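Local coordinates for nsp9 (Porcine coronavirus HKU15, PDB 5YM6), which binds nucleic acid, with an affinity that dimerization enhances, and probably serves the viral replication machinery, at residues 39-52 and 60-72. Sequence-based numbering, arbitrary orientation.
Sequences LVAITSTKDNLKTV and KTVLNLDPPMRFA
Val52 and Leu63 form an antiparallel hydrogen-bonded pair between strands 49-55 and 60-64: Leu63 N reaches Val52 O at 2.8 Å, almost straight at 175°, and Val52 N returns a bond to Leu63 O at 2.9 Å. A third backbone bond follows, Leu65 N to Lys50 O at 3.0 Å, its donor tilted 32° from the carbonyl plane. Lys50 O also takes a bond from a water that donates to Leu65 O; a second water sits between Leu49 O and, more weakly, Asp66 O.

Leu65 carries most of the apolar packing. With CG anti to its carbonyl carbon (chi1 -55°), CD1 lies 3.6 Å from Leu49 CB and CD2 meets Val52 CG1 at 3.7 Å, while Ile42 CD1 touches both methyls; the Ile42 and Val52 side chains each cross that of Leu65 at about a right angle. Strands 8-18 and 23-33 separate Ile42's strand, 36-44, from strand 49-55 in sheet order, so Leu65 meets Ile42 across the curved sheet's interior, consistent with this family's small barrel.

On the other face, Thr51 packs through CB against Val62 CG1 at 3.6 Å and turns its CG2 to Asn64 OD1; its hydroxyl bonds to Gln17. Farther along, Pro68 CG rests on Asp47 O. Backbone bonds thus hold the two strands in register, waters join the chain where direct pairing ends, and methyl packing ties the buried face to strand 36-44.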
loop_
_atom_site.group_PDB
_atom_site.type_symbol
_atom_site.label_atom_id
_atom_site.label_comp_id
_atom_site.label_asym_id
_atom_site.label_seq_id
_atom_site.Cartn_x
_atom_site.Cartn_y
_atom_site.Cartn_z
ATOM N N LEU B 39 1.795 -6.950 12.663
ATOM C CA LEU B 39 0.534 -6.248 12.913
ATOM C C LEU B 39 0.676 -4.787 12.498
ATOM O O LEU B 39 1.523 -4.075 13.024
ATOM C CB LEU B 39 0.136 -6.351 14.383
ATOM C CG LEU B 39 -1.121 -5.557 14.759
ATOM C CD1 LEU B 39 -2.280 -6.137 13.999
ATOM C CD2 LEU B 39 -1.357 -5.577 16.262
ATOM N N VAL B 40 -0.150 -4.354 11.556
ATOM C CA VAL B 40 -0.040 -2.997 11.001
ATOM C C VAL B 40 -1.149 -2.051 11.447
ATOM O O VAL B 40 -0.902 -0.866 11.691
ATOM C CB VAL B 40 -0.012 -3.058 9.461
ATOM C CG1 VAL B 40 -0.095 -1.646 8.861
ATOM C CG2 VAL B 40 1.258 -3.775 9.014
ATOM N N ALA B 41 -2.370 -2.565 11.554
ATOM C CA ALA B 41 -3.518 -1.722 11.904
ATOM C C ALA B 41 -4.648 -2.499 12.553
ATOM O O ALA B 41 -4.735 -3.726 12.416
ATOM C CB ALA B 41 -4.038 -0.999 10.651
ATOM N N ILE B 42 -5.534 -1.780 13.250
ATOM C CA ILE B 42 -6.771 -2.378 13.728
ATOM C C ILE B 42 -7.927 -1.466 13.363
ATOM O O ILE B 42 -7.726 -0.263 13.166
ATOM C CB ILE B 42 -6.751 -2.611 15.238
ATOM C CG1 ILE B 42 -6.603 -1.282 15.989
ATOM C CG2 ILE B 42 -5.614 -3.578 15.596
ATOM C CD1 ILE B 42 -6.925 -1.371 17.461
ATOM N N THR B 43 -9.118 -2.045 13.235
ATOM C CA THR B 43 -10.340 -1.248 13.148
ATOM C C THR B 43 -11.333 -1.640 14.231
ATOM O O THR B 43 -11.359 -2.771 14.712
ATOM C CB THR B 43 -11.030 -1.364 11.780
ATOM O OG1 THR B 43 -11.385 -2.732 11.526
ATOM C CG2 THR B 43 -10.121 -0.847 10.669
ATOM N N SER B 44 -12.137 -0.663 14.628
ATOM C CA SER B 44 -13.044 -0.800 15.755
ATOM C C SER B 44 -14.140 0.236 15.612
ATOM O O SER B 44 -13.932 1.248 14.966
ATOM C CB SER B 44 -12.302 -0.582 17.072
ATOM O OG SER B 44 -13.205 -0.517 18.156
ATOM N N THR B 45 -15.291 0.002 16.231
ATOM C CA THR B 45 -16.309 1.038 16.287
ATOM C C THR B 45 -16.015 2.010 17.437
ATOM O O THR B 45 -16.659 3.054 17.556
ATOM C CB THR B 45 -17.713 0.440 16.448
ATOM O OG1 THR B 45 -17.723 -0.444 17.571
ATOM C CG2 THR B 45 -18.099 -0.339 15.198
ATOM N N LYS B 46 -15.037 1.678 18.275
ATOM C CA LYS B 46 -14.675 2.544 19.406
ATOM C C LYS B 46 -13.657 3.589 18.959
ATOM O O LYS B 46 -12.718 3.260 18.219
ATOM C CB LYS B 46 -14.111 1.728 20.567
ATOM C CG LYS B 46 -15.091 0.750 21.217
ATOM C CD LYS B 46 -14.494 0.136 22.488
ATOM C CE LYS B 46 -14.111 1.221 23.497
ATOM N NZ LYS B 46 -13.368 0.737 24.709
ATOM N N ASP B 47 -13.820 4.833 19.412
ATOM C CA ASP B 47 -12.907 5.897 18.999
ATOM C C ASP B 47 -11.833 6.208 20.047
ATOM O O ASP B 47 -11.024 7.116 19.853
ATOM C CB ASP B 47 -13.688 7.175 18.645
ATOM C CG ASP B 47 -14.310 7.879 19.863
ATOM O OD1 ASP B 47 -14.307 7.343 20.988
ATOM O OD2 ASP B 47 -14.824 8.999 19.669
ATOM N N ASN B 48 -11.796 5.426 21.125
ATOM C CA ASN B 48 -10.920 5.736 22.251
ATOM C C ASN B 48 -9.874 4.673 22.566
ATOM O O ASN B 48 -9.424 4.571 23.706
ATOM C CB ASN B 48 -11.748 6.002 23.518
ATOM C CG ASN B 48 -12.624 4.820 23.912
ATOM O OD1 ASN B 48 -13.105 4.094 23.062
ATOM N ND2 ASN B 48 -12.825 4.630 25.217
ATOM N N LEU B 49 -9.463 3.895 21.567
ATOM C CA LEU B 49 -8.470 2.858 21.822
ATOM C C LEU B 49 -7.071 3.465 21.965
ATOM O O LEU B 49 -6.701 4.392 21.242
ATOM C CB LEU B 49 -8.483 1.802 20.706
ATOM C CG LEU B 49 -9.850 1.138 20.510
ATOM C CD1 LEU B 49 -9.759 0.026 19.484
ATOM C CD2 LEU B 49 -10.391 0.596 21.844
ATOM N N LYS B 50 -6.293 2.919 22.892
ATOM C CA LYS B 50 -4.949 3.411 23.135
ATOM C C LYS B 50 -3.867 2.386 22.805
ATOM O O LYS B 50 -2.815 2.736 22.265
ATOM C CB LYS B 50 -4.813 3.854 24.594
ATOM C CG LYS B 50 -3.431 4.375 24.955
ATOM C CD LYS B 50 -3.350 4.758 26.421
ATOM C CE LYS B 50 -1.924 5.115 26.820
ATOM N NZ LYS B 50 -1.854 5.420 28.276
ATOM N N THR B 51 -4.103 1.127 23.143
ATOM C CA THR B 51 -3.103 0.095 22.899
ATOM C C THR B 51 -3.741 -1.162 22.347
ATOM O O THR B 51 -4.959 -1.347 22.424
ATOM C CB THR B 51 -2.296 -0.273 24.181
ATOM O OG1 THR B 51 -3.161 -0.854 25.171
ATOM C CG2 THR B 51 -1.595 0.944 24.760
ATOM N N VAL B 52 -2.908 -2.024 21.783
ATOM C CA VAL B 52 -3.384 -3.316 21.315
ATOM C C VAL B 52 -2.379 -4.372 21.750
ATOM O O VAL B 52 -1.166 -4.139 21.756
ATOM C CB VAL B 52 -3.602 -3.338 19.796
ATOM C CG1 VAL B 52 -2.290 -3.049 19.043
ATOM C CG2 VAL B 52 -4.194 -4.667 19.361
ATOM N N LYS B 60 3.915 -12.132 24.509
ATOM C CA LYS B 60 2.851 -11.130 24.581
ATOM C C LYS B 60 3.399 -9.710 24.696
ATOM O O LYS B 60 4.204 -9.405 25.580
ATOM C CB LYS B 60 1.932 -11.428 25.762
ATOM C CG LYS B 60 0.693 -10.557 25.831
ATOM C CD LYS B 60 -0.561 -11.405 25.998
ATOM C CE LYS B 60 -1.275 -11.124 27.321
ATOM N NZ LYS B 60 -1.441 -9.667 27.611
ATOM N N THR B 61 2.954 -8.835 23.804
ATOM C CA THR B 61 3.451 -7.469 23.788
ATOM C C THR B 61 2.340 -6.445 23.575
ATOM O O THR B 61 1.404 -6.674 22.811
ATOM C CB THR B 61 4.510 -7.275 22.696
ATOM O OG1 THR B 61 4.817 -5.879 22.577
ATOM C CG2 THR B 61 3.998 -7.791 21.362
ATOM N N VAL B 62 2.468 -5.320 24.262
ATOM C CA VAL B 62 1.517 -4.233 24.154
ATOM C C VAL B 62 2.063 -3.165 23.209
ATOM O O VAL B 62 3.170 -2.649 23.404
ATOM C CB VAL B 62 1.213 -3.627 25.535
ATOM C CG1 VAL B 62 0.252 -2.468 25.409
ATOM C CG2 VAL B 62 0.641 -4.701 26.459
ATOM N N LEU B 63 1.289 -2.859 22.173
ATOM C CA LEU B 63 1.689 -1.874 21.172
ATOM C C LEU B 63 0.822 -0.627 21.236
ATOM O O LEU B 63 -0.391 -0.725 21.421
ATOM C CB LEU B 63 1.600 -2.466 19.775
ATOM C CG LEU B 63 2.396 -3.749 19.552
ATOM C CD1 LEU B 63 2.185 -4.223 18.135
ATOM C CD2 LEU B 63 3.866 -3.489 19.831
ATOM N N ASN B 64 1.434 0.538 21.061
ATOM C CA ASN B 64 0.670 1.781 21.039
ATOM C C ASN B 64 0.005 2.002 19.700
ATOM O O ASN B 64 0.548 1.627 18.658
ATOM C CB ASN B 64 1.566 2.976 21.358
ATOM C CG ASN B 64 2.094 2.933 22.768
ATOM O OD1 ASN B 64 1.358 2.622 23.709
ATOM N ND2 ASN B 64 3.384 3.196 22.921
ATOM N N LEU B 65 -1.168 2.629 19.738
ATOM C CA LEU B 65 -1.910 2.992 18.528
ATOM C C LEU B 65 -1.744 4.470 18.182
ATOM O O LEU B 65 -1.737 5.321 19.078
ATOM C CB LEU B 65 -3.393 2.710 18.719
ATOM C CG LEU B 65 -3.713 1.276 19.122
ATOM C CD1 LEU B 65 -5.172 1.159 19.551
ATOM C CD2 LEU B 65 -3.389 0.364 17.953
ATOM N N ASP B 66 -1.659 4.767 16.886
ATOM C CA ASP B 66 -1.810 6.139 16.392
ATOM C C ASP B 66 -3.263 6.577 16.538
ATOM O O ASP B 66 -4.131 5.742 16.707
ATOM C CB ASP B 66 -1.352 6.233 14.933
ATOM C CG ASP B 66 0.151 6.137 14.793
ATOM O OD1 ASP B 66 0.839 6.372 15.795
ATOM O OD2 ASP B 66 0.641 5.832 13.684
ATOM N N PRO B 67 -3.529 7.897 16.511
ATOM C CA PRO B 67 -4.910 8.371 16.676
ATOM C C PRO B 67 -5.812 7.818 15.582
ATOM O O PRO B 67 -5.339 7.594 14.478
ATOM C CB PRO B 67 -4.784 9.901 16.580
ATOM C CG PRO B 67 -3.433 10.157 15.973
ATOM C CD PRO B 67 -2.566 9.009 16.402
ATOM N N PRO B 68 -7.092 7.584 15.896
ATOM C CA PRO B 68 -8.012 6.953 14.937
ATOM C C PRO B 68 -8.280 7.812 13.706
ATOM O O PRO B 68 -8.265 9.044 13.772
ATOM C CB PRO B 68 -9.293 6.757 15.757
ATOM C CG PRO B 68 -9.186 7.725 16.887
ATOM C CD PRO B 68 -7.718 7.765 17.212
ATOM N N MET B 69 -8.497 7.153 12.582
ATOM C CA MET B 69 -9.024 7.830 11.409
ATOM C C MET B 69 -10.383 7.257 11.050
ATOM O O MET B 69 -10.595 6.054 11.085
ATOM C CB MET B 69 -8.071 7.701 10.242
ATOM C CG MET B 69 -6.692 8.194 10.565
ATOM S SD MET B 69 -5.714 8.165 9.078
ATOM C CE MET B 69 -6.454 9.544 8.199
ATOM N N ARG B 70 -11.297 8.136 10.684
ATOM C CA ARG B 70 -12.683 7.752 10.490
ATOM C C ARG B 70 -12.964 7.353 9.044
ATOM O O ARG B 70 -12.460 7.978 8.110
ATOM C CB ARG B 70 -13.583 8.914 10.924
ATOM C CG ARG B 70 -15.060 8.677 10.773
ATOM C CD ARG B 70 -15.831 9.955 11.067
ATOM N NE ARG B 70 -15.509 10.491 12.386
ATOM C CZ ARG B 70 -16.335 10.455 13.429
ATOM N NH1 ARG B 70 -17.543 9.913 13.308
ATOM N NH2 ARG B 70 -15.957 10.965 14.593
ATOM N N PHE B 71 -13.744 6.292 8.852
ATOM C CA PHE B 71 -14.309 6.015 7.530
ATOM C C PHE B 71 -15.617 5.235 7.650
ATOM O O PHE B 71 -15.917 4.670 8.700
ATOM C CB PHE B 71 -13.309 5.266 6.632
ATOM C CG PHE B 71 -13.060 3.832 7.034
ATOM C CD1 PHE B 71 -12.192 3.526 8.069
ATOM C CD2 PHE B 71 -13.671 2.795 6.352
ATOM C CE1 PHE B 71 -11.956 2.206 8.432
ATOM C CE2 PHE B 71 -13.438 1.474 6.707
ATOM C CZ PHE B 71 -12.580 1.179 7.748
ATOM N N ALA B 72 -16.392 5.220 6.569
ATOM C CA ALA B 72 -17.721 4.609 6.569
ATOM C C ALA B 72 -17.679 3.127 6.196
ATOM O O ALA B 72 -17.218 2.765 5.111
ATOM C CB ALA B 72 -18.639 5.360 5.619
HETATM O O HOH W 1 -5.030 6.226 19.759
HETATM O O HOH W 2 -1.686 5.203 21.800
#